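Local coordinates for protein type I modular polyketide synthase (Streptomyces albus subsp. albus, PDB 6IYR) that probably transfers an acyl extender unit from coenzyme A to the acyl carrier protein of its module during salinomycin assembly, at residues G256-V261 / S289-G294; S273-R278 / P296-E301; A280-N285 / A321-Q326; P325-I330 / N372-V377. All blocks are in the same frame, centred on the assembly; numbering follows the deposited sequence.

In the fold
Interactions 1 to 3 lie in or against the ferredoxin-like small subdomain of the acyltransferase; interaction 4 joins the loop leaving it to the end of helix 366-374. Interactions 1 and 3, whose centres are about 7 Å apart, share one mixed sheet: 257-261 pairs with 289-294, which pairs in turn with 279-286. Interaction 2, its centre about 10 Å from that of interaction 1, ties the loop before strand 279-286 to helix 296-308. Interaction 4 opens where interaction 3 ends, sharing Pro325 and Gln326. Along the chain, interactions 1, 2 and 3 interlock. Interactions 3 and 4 place His323 beside Ser220 of the GxSxG turn, probably the catalytic pair.

Interaction 1 (G256-V261 / S289-G294); sequences GGMVSV and STVVSG
Val261 overlaps Val292 on the side of the sheet that also carries Val259 and Thr290, with Val261 CG2 meeting Val292 CG2 obliquely at 4.2 Å. In Val292, CG1 lies anti to the backbone N (chi1 172°), which leaves CG2 anti to the carbonyl carbon and facing its diagonal neighbour. Branched valines suit this extended backbone and present a compact apolar surface to the helices beneath: Val259 and Val292 both touch Leu302, and Val292 also meets Val268. On the other side Met258 lies beside Val291, with Met258 CB 3.8 Å from Val291 CG1, and Met258 CG comes within 3.9 Å of Ser293 CB.

The backbones run antiparallel, with 156° between the short strand axes. Val259 and Val292 form a hydrogen-bonded pair whose two bonds, Val259 N to Val292 O and Val292 N to Val259 O, are both 2.8 Å long. In the next such pair, Val261 O accepts twice: from Thr290 N at 3.0 Å and from Thr290 OG1 at 3.2 Å, the two donors coming from opposite faces of its carbonyl plane. Thr290 thus spends its hydroxyl on the strand partner, so a polar group can lie among the valines. Gly294, at the far end, has backbone angles that call for glycine, and it closes the ladder by pairing with Gly257. Ser293 OG turns elsewhere, bonding Ser322 O in the loop that carries His323. One sheet side packed on helices 265-273 and 296-308 is the two-layer alpha/beta build of the ferredoxin-like subdomain in acyltransferases of this family.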
loop_
_atom_site.group_PDB
_atom_site.type_symbol
_atom_site.label_atom_id
_atom_site.label_comp_id
_atom_site.label_asym_id
_atom_site.label_seq_id
_atom_site.Cartn_x
_atom_site.Cartn_y
_atom_site.Cartn_z
ATOM N N GLY A 256 6.044 15.479 -20.129
ATOM C CA GLY A 256 7.105 14.640 -19.621
ATOM C C GLY A 256 6.647 13.242 -19.367
ATOM O O GLY A 256 5.549 12.904 -19.702
ATOM N N GLY A 257 7.483 12.448 -18.723
ATOM C CA GLY A 257 7.150 11.074 -18.412
ATOM C C GLY A 257 8.156 10.525 -17.437
ATOM O O GLY A 257 9.026 11.275 -16.924
ATOM N N MET A 258 8.115 9.217 -17.261
ATOM C CA MET A 258 9.032 8.532 -16.397
ATOM C C MET A 258 9.336 7.183 -16.949
ATOM O O MET A 258 8.494 6.584 -17.618
ATOM C CB MET A 258 8.412 8.364 -15.032
ATOM C CG MET A 258 7.944 9.661 -14.443
ATOM S SD MET A 258 7.486 9.378 -12.714
ATOM C CE MET A 258 9.096 9.308 -11.969
ATOM N N VAL A 259 10.560 6.727 -16.717
ATOM C CA VAL A 259 10.918 5.391 -17.076
ATOM C C VAL A 259 11.605 4.691 -15.906
ATOM O O VAL A 259 12.416 5.284 -15.165
ATOM C CB VAL A 259 11.775 5.298 -18.377
ATOM C CG1 VAL A 259 11.336 6.297 -19.437
ATOM C CG2 VAL A 259 13.245 5.407 -18.105
ATOM N N SER A 260 11.257 3.424 -15.733
ATOM C CA SER A 260 11.910 2.574 -14.740
ATOM C C SER A 260 13.176 2.018 -15.345
ATOM O O SER A 260 13.210 1.642 -16.533
ATOM C CB SER A 260 11.016 1.413 -14.330
ATOM O OG SER A 260 10.652 0.686 -15.483
ATOM N N VAL A 261 14.224 1.995 -14.539
ATOM C CA VAL A 261 15.517 1.486 -14.958
ATOM C C VAL A 261 16.011 0.533 -13.909
ATOM O O VAL A 261 16.098 0.886 -12.714
ATOM C CB VAL A 261 16.546 2.611 -15.088
ATOM C CG1 VAL A 261 17.811 2.067 -15.703
ATOM C CG2 VAL A 261 15.987 3.737 -15.945
ATOM N N SER A 289 16.662 -0.772 -8.749
ATOM C CA SER A 289 15.362 -0.388 -9.164
ATOM C C SER A 289 15.137 1.118 -8.971
ATOM O O SER A 289 15.054 1.602 -7.841
ATOM C CB SER A 289 14.392 -1.275 -8.384
ATOM O OG SER A 289 13.089 -0.894 -8.656
ATOM N N THR A 290 15.146 1.871 -10.073
ATOM C CA THR A 290 15.082 3.319 -10.023
ATOM C C THR A 290 14.130 3.813 -11.092
ATOM O O THR A 290 13.785 3.070 -12.016
ATOM C CB THR A 290 16.433 3.974 -10.332
ATOM O OG1 THR A 290 16.686 3.820 -11.728
ATOM C CG2 THR A 290 17.559 3.335 -9.564
ATOM N N VAL A 291 13.654 5.040 -10.911
ATOM C CA VAL A 291 12.766 5.690 -11.864
ATOM C C VAL A 291 13.397 7.034 -12.247
ATOM O O VAL A 291 13.865 7.794 -11.379
ATOM C CB VAL A 291 11.329 5.850 -11.304
ATOM C CG1 VAL A 291 10.448 6.591 -12.302
ATOM C CG2 VAL A 291 10.700 4.487 -11.004
ATOM N N VAL A 292 13.459 7.284 -13.550
ATOM C CA VAL A 292 13.951 8.530 -14.084
ATOM C C VAL A 292 12.859 9.314 -14.760
ATOM O O VAL A 292 12.045 8.763 -15.501
ATOM C CB VAL A 292 15.071 8.238 -15.103
ATOM C CG1 VAL A 292 15.507 9.476 -15.856
ATOM C CG2 VAL A 292 16.224 7.594 -14.391
ATOM N N SER A 293 12.794 10.606 -14.479
ATOM C CA SER A 293 11.752 11.429 -15.069
ATOM C C SER A 293 12.375 12.457 -15.993
ATOM O O SER A 293 13.513 12.818 -15.785
ATOM C CB SER A 293 10.946 12.154 -13.988
ATOM O OG SER A 293 11.683 13.170 -13.333
ATOM N N GLY A 294 11.588 13.009 -16.925
ATOM C CA GLY A 294 12.046 14.113 -17.744
ATOM C C GLY A 294 11.290 14.207 -19.068
ATOM O O GLY A 294 10.152 13.763 -19.192
#

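Interaction 2 (S273-R278 / P296-E301); sequences SAWGER and PGALDE
A type I beta turn from Ser273 to Gly276 leads out of helix 265-273 into a short 3-10 segment at 277-278, and the chain comes nearest the first turns of helix 296-308 where the CA atoms of Arg278 and Ala298 stand 6.3 Å apart. Gly276, with its positive phi, makes the reversal easy. Two long side chains of this loop, Trp275 and Arg278, converge on one oxygen, Glu301 OE1. Trp275 NE1 donates to Glu301 OE1 at 2.9 Å, almost in the plane of the indole, and uses the anti lone pair of the carboxylate. Arg278 NH2 reaches Glu301 OE1 at 3.1 Å from the syn side, lifted 32° out of the carboxylate plane, in a salt bridge whose guanidinium stands nearly perpendicular to that carboxylate. The arginine chain bends at chi3 (67°), which folds its flat head over Ala298: Ala298 CB lies 3.7 Å above the guanidinium plane of Arg278, over its centre. Ala298 CB is also 3.8 Å from Trp275 CD1. Alanine suits this place because its small side chain lets both groups settle close to the helix, while glutamate one turn later supplies the charge. The two donors probably keep Glu301 ionised. Underneath, Ala298 also touches Leu279, at the start of the neighbouring strand. This is a surface junction of the ferredoxin-like subdomain, where the loop between its first helix and second strand is bound to its second helix.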
loop_
_atom_site.group_PDB
_atom_site.type_symbol
_atom_site.label_atom_id
_atom_site.label_comp_id
_atom_site.label_asym_id
_atom_site.label_seq_id
_atom_site.Cartn_x
_atom_site.Cartn_y
_atom_site.Cartn_z
ATOM N N SER A 273 23.543 11.753 -16.253
ATOM C CA SER A 273 24.271 12.996 -16.024
ATOM C C SER A 273 24.467 13.806 -17.324
ATOM O O SER A 273 24.297 15.023 -17.364
ATOM C CB SER A 273 25.663 12.659 -15.456
ATOM O OG SER A 273 26.323 13.872 -15.187
ATOM N N ALA A 274 24.735 13.067 -18.381
ATOM C CA ALA A 274 24.863 13.561 -19.752
ATOM C C ALA A 274 23.687 14.392 -20.241
ATOM O O ALA A 274 23.875 15.334 -20.968
ATOM C CB ALA A 274 25.080 12.384 -20.688
ATOM N N TRP A 275 22.480 14.084 -19.803
ATOM C CA TRP A 275 21.330 14.819 -20.292
ATOM C C TRP A 275 21.065 16.073 -19.509
ATOM O O TRP A 275 20.164 16.838 -19.853
ATOM C CB TRP A 275 20.085 13.909 -20.235
ATOM C CG TRP A 275 19.994 12.926 -21.367
ATOM C CD1 TRP A 275 19.353 13.125 -22.546
ATOM C CD2 TRP A 275 20.584 11.619 -21.456
ATOM N NE1 TRP A 275 19.491 12.045 -23.349
ATOM C CE2 TRP A 275 20.197 11.080 -22.691
ATOM C CE3 TRP A 275 21.306 10.817 -20.573
ATOM C CZ2 TRP A 275 20.517 9.791 -23.074
ATOM C CZ3 TRP A 275 21.607 9.529 -20.947
ATOM C CH2 TRP A 275 21.218 9.030 -22.187
ATOM N N GLY A 276 21.627 16.183 -18.316
ATOM C CA GLY A 276 21.441 17.417 -17.547
ATOM C C GLY A 276 20.021 17.570 -17.060
ATOM O O GLY A 276 19.326 16.578 -16.794
ATOM N N GLU A 277 19.518 18.796 -17.107
ATOM C CA GLU A 277 18.139 19.067 -16.680
ATOM C C GLU A 277 17.016 18.428 -17.510
ATOM O O GLU A 277 15.843 18.616 -17.207
ATOM C CB GLU A 277 17.832 20.553 -16.595
ATOM C CG GLU A 277 19.007 21.478 -16.754
ATOM C CD GLU A 277 19.856 21.492 -15.531
ATOM O OE1 GLU A 277 20.842 22.254 -15.519
ATOM O OE2 GLU A 277 19.547 20.704 -14.607
ATOM N N ARG A 278 17.365 17.727 -18.567
ATOM C CA ARG A 278 16.373 17.049 -19.375
ATOM C C ARG A 278 15.890 15.740 -18.724
ATOM O O ARG A 278 14.909 15.177 -19.155
ATOM C CB ARG A 278 16.896 16.785 -20.783
ATOM C CG ARG A 278 17.327 18.020 -21.544
ATOM C CD ARG A 278 17.766 17.658 -22.949
ATOM N NE ARG A 278 16.646 17.187 -23.723
ATOM C CZ ARG A 278 16.686 16.180 -24.574
ATOM N NH1 ARG A 278 15.591 15.833 -25.214
ATOM N NH2 ARG A 278 17.810 15.524 -24.779
ATOM N N PRO A 296 10.092 13.923 -22.905
ATOM C CA PRO A 296 9.785 12.695 -23.637
ATOM C C PRO A 296 10.960 12.223 -24.525
ATOM O O PRO A 296 11.251 11.040 -24.579
ATOM C CB PRO A 296 8.576 13.093 -24.491
ATOM C CG PRO A 296 7.989 14.303 -23.814
ATOM C CD PRO A 296 9.141 15.015 -23.176
ATOM N N GLY A 297 11.619 13.144 -25.221
ATOM C CA GLY A 297 12.690 12.755 -26.185
ATOM C C GLY A 297 13.903 12.231 -25.443
ATOM O O GLY A 297 14.541 11.212 -25.825
ATOM N N ALA A 298 14.160 12.836 -24.294
ATOM C CA ALA A 298 15.302 12.380 -23.467
ATOM C C ALA A 298 15.062 11.003 -22.904
ATOM O O ALA A 298 15.969 10.167 -22.824
ATOM C CB ALA A 298 15.567 13.376 -22.354
ATOM N N LEU A 299 13.809 10.719 -22.574
ATOM C CA LEU A 299 13.460 9.426 -22.050
ATOM C C LEU A 299 13.622 8.355 -23.128
ATOM O O LEU A 299 13.986 7.219 -22.823
ATOM C CB LEU A 299 12.007 9.429 -21.585
ATOM C CG LEU A 299 11.578 9.655 -20.143
ATOM C CD1 LEU A 299 12.655 10.091 -19.196
ATOM C CD2 LEU A 299 10.362 10.552 -20.049
ATOM N N ASP A 300 13.194 8.644 -24.348
ATOM C CA ASP A 300 13.422 7.675 -25.446
ATOM C C ASP A 300 14.918 7.323 -25.586
ATOM O O ASP A 300 15.275 6.179 -25.855
ATOM C CB ASP A 300 12.914 8.230 -26.799
ATOM C CG ASP A 300 11.383 8.302 -26.888
ATOM O OD1 ASP A 300 10.710 7.530 -26.194
ATOM O OD2 ASP A 300 10.863 9.187 -27.582
ATOM N N GLU A 301 15.782 8.332 -25.569
ATOM C CA GLU A 301 17.205 8.060 -25.766
ATOM C C GLU A 301 17.856 7.431 -24.547
ATOM O O GLU A 301 18.695 6.549 -24.682
ATOM C CB GLU A 301 17.972 9.296 -26.221
ATOM C CG GLU A 301 17.325 10.575 -25.802
ATOM C CD GLU A 301 17.763 11.783 -26.601
ATOM O OE1 GLU A 301 18.289 12.698 -25.947
ATOM O OE2 GLU A 301 17.420 11.905 -27.802
#

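Interaction 3 (A280-N285 / A321-Q326); sequences ALASVN and ASHGPQ. With PO4 (phosphate ion), chain B.
Phosphate O4 is gripped by two residues of the 321-326 loop: His323 NE2 donates to it at 2.9 Å, in the plane of the imidazole and at its edge, and Ser322 OG donates at 3.0 Å. The ion, probably taken from the crystallisation liquor, is also held by Tyr320, Gln221 and Arg245, consistent with a pocket that accepts an anionic group. His323 NE2 has a further partner in Ser220 OG of the GxSxG turn, while ND1 at the other side of the ring bonds Asn375 O. Held at both nitrogens, the imidazole has its rotation fixed.

The strand supports this histidine from below. Ala282 CB lies 3.6 Å from His323 CB, and with CG anti to the carbonyl carbon (chi1 -57°) the ring is carried on past that small methyl toward the phosphate. Ala280 CB packs in turn against Gly324 CA at 3.6 Å and Pro325 CD at 3.9 Å. The small methyls of Ala280 and Ala282 let the loop lie close to the strand, and Gly324, with no side chain, brings its CA against Ala280 CB. A water bridges the backbones, donating to His323 O at 2.7 Å and to Leu281 O at 3.1 Å. Within the strand, Ala282 and Ser283 both face Val291 in a classic beta bulge. This pairing of a carbonyl-oriented histidine with the serine of a GxSxG turn matches the Ser-His dyad of acyltransferases of this family, so His323 probably serves as the base that activates Ser220.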
loop_
_atom_site.group_PDB
_atom_site.type_symbol
_atom_site.label_atom_id
_atom_site.label_comp_id
_atom_site.label_asym_id
_atom_site.label_seq_id
_atom_site.Cartn_x
_atom_site.Cartn_y
_atom_site.Cartn_z
ATOM N N ALA A 280 15.971 13.498 -14.648
ATOM C CA ALA A 280 16.208 13.612 -13.220
ATOM C C ALA A 280 16.021 12.240 -12.601
ATOM O O ALA A 280 15.243 11.401 -13.094
ATOM C CB ALA A 280 15.268 14.632 -12.602
ATOM N N LEU A 281 16.751 11.986 -11.528
ATOM C CA LEU A 281 16.517 10.788 -10.727
ATOM C C LEU A 281 15.272 10.967 -9.855
ATOM O O LEU A 281 15.254 11.756 -8.906
ATOM C CB LEU A 281 17.740 10.465 -9.869
ATOM C CG LEU A 281 17.541 9.154 -9.078
ATOM C CD1 LEU A 281 17.235 7.961 -9.964
ATOM C CD2 LEU A 281 18.794 8.899 -8.273
ATOM N N ALA A 282 14.165 10.378 -10.274
ATOM C CA ALA A 282 12.898 10.660 -9.605
ATOM C C ALA A 282 12.693 9.771 -8.377
ATOM O O ALA A 282 12.214 10.244 -7.340
ATOM C CB ALA A 282 11.748 10.519 -10.563
ATOM N N SER A 283 13.098 8.507 -8.444
ATOM C CA SER A 283 12.878 7.661 -7.283
ATOM C C SER A 283 13.862 6.533 -7.257
ATOM O O SER A 283 14.287 6.047 -8.304
ATOM C CB SER A 283 11.407 7.171 -7.245
ATOM O OG SER A 283 11.181 6.107 -8.123
ATOM N N VAL A 284 14.298 6.192 -6.053
ATOM C CA VAL A 284 15.089 4.992 -5.829
ATOM C C VAL A 284 14.285 4.030 -4.982
ATOM O O VAL A 284 14.082 4.274 -3.789
ATOM C CB VAL A 284 16.382 5.322 -5.082
ATOM C CG1 VAL A 284 17.249 4.076 -4.895
ATOM C CG2 VAL A 284 17.138 6.404 -5.836
ATOM N N ASN A 285 13.858 2.936 -5.606
ATOM C CA ASN A 285 12.901 2.021 -5.027
ATOM C C ASN A 285 13.481 0.704 -4.526
ATOM O O ASN A 285 12.799 -0.027 -3.838
ATOM C CB ASN A 285 11.803 1.761 -6.015
ATOM C CG ASN A 285 11.094 3.028 -6.391
ATOM O OD1 ASN A 285 11.047 3.959 -5.617
ATOM N ND2 ASN A 285 10.703 3.133 -7.626
ATOM N N ALA A 321 6.516 14.691 -15.628
ATOM C CA ALA A 321 7.823 14.473 -15.048
ATOM C C ALA A 321 7.929 15.239 -13.710
ATOM O O ALA A 321 8.523 16.325 -13.623
ATOM C CB ALA A 321 8.897 14.947 -16.008
ATOM N N SER A 322 7.450 14.623 -12.644
ATOM C CA SER A 322 7.719 15.141 -11.284
ATOM C C SER A 322 9.071 14.653 -10.753
ATOM O O SER A 322 9.793 13.879 -11.402
ATOM C CB SER A 322 6.600 14.715 -10.347
ATOM O OG SER A 322 6.542 13.313 -10.334
ATOM N N HIS A 323 9.486 15.256 -9.657
ATOM C CA HIS A 323 10.712 14.886 -8.986
ATOM C C HIS A 323 11.914 15.298 -9.825
ATOM O O HIS A 323 12.966 14.679 -9.758
ATOM C CB HIS A 323 10.713 13.391 -8.641
ATOM C CG HIS A 323 9.536 12.992 -7.807
ATOM N ND1 HIS A 323 9.378 13.410 -6.501
ATOM C CD2 HIS A 323 8.373 12.398 -8.149
ATOM C CE1 HIS A 323 8.149 13.147 -6.101
ATOM N NE2 HIS A 323 7.532 12.494 -7.066
ATOM N N GLY A 324 11.712 16.330 -10.630
ATOM C CA GLY A 324 12.765 16.932 -11.419
ATOM C C GLY A 324 12.490 18.395 -11.684
ATOM O O GLY A 324 11.534 18.968 -11.143
ATOM N N PRO A 325 13.339 19.023 -12.521
ATOM C CA PRO A 325 13.309 20.462 -12.773
ATOM C C PRO A 325 12.019 20.984 -13.334
ATOM O O PRO A 325 11.695 22.137 -13.089
ATOM C CB PRO A 325 14.446 20.674 -13.805
ATOM C CG PRO A 325 15.387 19.531 -13.562
ATOM C CD PRO A 325 14.510 18.375 -13.140
ATOM N N GLN A 326 11.196 20.161 -13.982
ATOM C CA GLN A 326 9.989 20.744 -14.544
ATOM C C GLN A 326 9.102 21.337 -13.443
ATOM O O GLN A 326 8.269 22.206 -13.692
ATOM C CB GLN A 326 9.192 19.738 -15.374
ATOM C CG GLN A 326 9.815 19.443 -16.718
ATOM C CD GLN A 326 8.916 18.645 -17.644
ATOM O OE1 GLN A 326 7.680 18.779 -17.624
ATOM N NE2 GLN A 326 9.541 17.827 -18.495
HETATM P P PO4 B . 3.595 11.624 -8.105
HETATM O O1 PO4 B . 3.042 10.408 -8.823
HETATM O O2 PO4 B . 3.176 13.032 -8.562
HETATM O O3 PO4 B . 3.109 11.418 -6.679
HETATM O O4 PO4 B . 5.083 11.562 -8.324
HETATM O O HOH W 1 15.441 14.870 -8.668
#

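Interaction 4 (P325-I330 / N372-V377); sequences PQVEHI and NLRNTV
The 3-10 turn at 325-327 approaches the last turn of helix 366-374, with the CA atoms of Val327 and Arg374 5.8 Å apart; the chain then leaves helical geometry at Asn375. Val327 points at that helix end and lays CG1 against Leu373 CG at 3.7 Å. Ile330 meets the same leucine at its CD2 branch, about at a right angle, with Ile330 CD1 3.7 Å from Leu373 CD2, so the leucine's branched end sits against two aliphatic side chains. Toward solvent the contact turns polar. Arg374 bends at chi2 (68°), bringing its guanidinium back over the loop, where Pro325 N lies 3.6 Å above the guanidinium plane, offset toward its edge. Glu328 OE2 meets the edge of the group: Arg374 NH2 donates to Glu328 OE2 at 3.2 Å, with the nitrogen well above the carboxylate plane, and Arg374 NE adds a weak bond of 3.4 Å to the same oxygen. A charged pair suits this outer edge of the contact, where Glu328 is exposed and Arg374 partly so. Tyr370, one helical turn back, touches Val327 and Glu328 as well. Beyond Arg374 the chain runs through Asn375, whose carbonyl binds His323, into strand 377-378 beside strand 279-286, while Ile330 and Leu373 rest on helix 235-248.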
loop_
_atom_site.group_PDB
_atom_site.type_symbol
_atom_site.label_atom_id
_atom_site.label_comp_id
_atom_site.label_asym_id
_atom_site.label_seq_id
_atom_site.Cartn_x
_atom_site.Cartn_y
_atom_site.Cartn_z
ATOM N N PRO A 325 13.339 19.023 -12.521
ATOM C CA PRO A 325 13.309 20.462 -12.773
ATOM C C PRO A 325 12.019 20.984 -13.334
ATOM O O PRO A 325 11.695 22.137 -13.089
ATOM C CB PRO A 325 14.446 20.674 -13.805
ATOM C CG PRO A 325 15.387 19.531 -13.562
ATOM C CD PRO A 325 14.510 18.375 -13.140
ATOM N N GLN A 326 11.196 20.161 -13.982
ATOM C CA GLN A 326 9.989 20.744 -14.544
ATOM C C GLN A 326 9.102 21.337 -13.443
ATOM O O GLN A 326 8.269 22.206 -13.692
ATOM C CB GLN A 326 9.192 19.738 -15.374
ATOM C CG GLN A 326 9.815 19.443 -16.718
ATOM C CD GLN A 326 8.916 18.645 -17.644
ATOM O OE1 GLN A 326 7.680 18.779 -17.624
ATOM N NE2 GLN A 326 9.541 17.827 -18.495
ATOM N N VAL A 327 9.191 20.747 -12.252
ATOM C CA VAL A 327 8.329 21.120 -11.131
ATOM C C VAL A 327 8.559 22.590 -10.695
ATOM O O VAL A 327 7.705 23.217 -10.053
ATOM C CB VAL A 327 8.618 20.128 -9.951
ATOM C CG1 VAL A 327 7.941 20.561 -8.683
ATOM C CG2 VAL A 327 8.123 18.732 -10.339
ATOM N N GLU A 328 9.707 23.152 -11.057
ATOM C CA GLU A 328 10.012 24.563 -10.671
ATOM C C GLU A 328 8.968 25.488 -11.206
ATOM O O GLU A 328 8.605 26.459 -10.573
ATOM C CB GLU A 328 11.403 24.994 -11.171
ATOM C CG GLU A 328 12.506 24.389 -10.300
ATOM C CD GLU A 328 13.887 24.277 -10.963
ATOM O OE1 GLU A 328 14.068 24.691 -12.134
ATOM O OE2 GLU A 328 14.807 23.747 -10.295
ATOM N N HIS A 329 8.390 25.114 -12.332
ATOM C CA HIS A 329 7.363 25.924 -12.973
ATOM C C HIS A 329 6.089 26.085 -12.117
ATOM O O HIS A 329 5.356 27.038 -12.280
ATOM C CB HIS A 329 7.067 25.270 -14.328
ATOM C CG HIS A 329 5.831 25.758 -15.006
ATOM N ND1 HIS A 329 5.764 26.994 -15.621
ATOM C CD2 HIS A 329 4.734 25.077 -15.421
ATOM C CE1 HIS A 329 4.604 27.108 -16.251
ATOM N NE2 HIS A 329 3.965 25.952 -16.149
ATOM N N ILE A 330 5.796 25.162 -11.212
ATOM C CA ILE A 330 4.600 25.335 -10.384
ATOM C C ILE A 330 4.939 25.584 -8.903
ATOM O O ILE A 330 4.071 25.537 -8.010
ATOM C CB ILE A 330 3.656 24.118 -10.486
ATOM C CG1 ILE A 330 4.440 22.824 -10.133
ATOM C CG2 ILE A 330 3.064 24.065 -11.874
ATOM C CD1 ILE A 330 3.574 21.589 -9.890
ATOM N N ASN A 372 8.795 17.580 -1.570
ATOM C CA ASN A 372 8.365 16.210 -1.867
ATOM C C ASN A 372 8.203 16.042 -3.376
ATOM O O ASN A 372 8.748 15.116 -3.951
ATOM C CB ASN A 372 7.031 15.949 -1.193
ATOM C CG ASN A 372 6.424 14.617 -1.585
ATOM O OD1 ASN A 372 5.754 14.512 -2.620
ATOM N ND2 ASN A 372 6.572 13.617 -0.711
ATOM N N LEU A 373 7.503 16.988 -4.000
ATOM C CA LEU A 373 7.257 16.962 -5.457
ATOM C C LEU A 373 8.521 17.175 -6.284
ATOM O O LEU A 373 8.711 16.551 -7.327
ATOM C CB LEU A 373 6.198 18.001 -5.819
ATOM C CG LEU A 373 5.651 17.982 -7.248
ATOM C CD1 LEU A 373 4.983 16.647 -7.574
ATOM C CD2 LEU A 373 4.648 19.121 -7.337
ATOM N N ARG A 374 9.416 18.003 -5.772
ATOM C CA ARG A 374 10.588 18.424 -6.513
ATOM C C ARG A 374 11.736 17.449 -6.441
ATOM O O ARG A 374 12.513 17.311 -7.384
ATOM C CB ARG A 374 11.047 19.804 -6.020
ATOM C CG ARG A 374 12.371 20.257 -6.621
ATOM C CD ARG A 374 12.242 20.542 -8.108
ATOM N NE ARG A 374 13.517 20.989 -8.708
ATOM C CZ ARG A 374 14.467 20.172 -9.138
ATOM N NH1 ARG A 374 14.393 18.864 -8.927
ATOM N NH2 ARG A 374 15.508 20.656 -9.789
ATOM N N ASN A 375 11.847 16.720 -5.351
ATOM C CA ASN A 375 13.045 15.954 -5.112
ATOM C C ASN A 375 12.893 14.446 -5.249
ATOM O O ASN A 375 11.801 13.930 -5.164
ATOM C CB ASN A 375 13.573 16.307 -3.738
ATOM C CG ASN A 375 14.195 17.689 -3.733
ATOM O OD1 ASN A 375 15.294 17.870 -4.248
ATOM N ND2 ASN A 375 13.400 18.657 -3.458
ATOM N N THR A 376 14.023 13.763 -5.286
ATOM C CA THR A 376 14.086 12.318 -5.425
ATOM C C THR A 376 13.371 11.611 -4.259
ATOM O O THR A 376 13.450 12.028 -3.125
ATOM C CB THR A 376 15.560 11.851 -5.473
ATOM O OG1 THR A 376 16.238 12.496 -6.537
ATOM C CG2 THR A 376 15.689 10.376 -5.663
ATOM N N VAL A 377 12.645 10.553 -4.570
ATOM C CA VAL A 377 11.973 9.795 -3.550
ATOM C C VAL A 377 12.969 8.740 -3.109
ATOM O O VAL A 377 13.286 7.834 -3.850
ATOM C CB VAL A 377 10.724 9.106 -4.109
ATOM C CG1 VAL A 377 10.098 8.197 -3.074
ATOM C CG2 VAL A 377 9.733 10.117 -4.634
#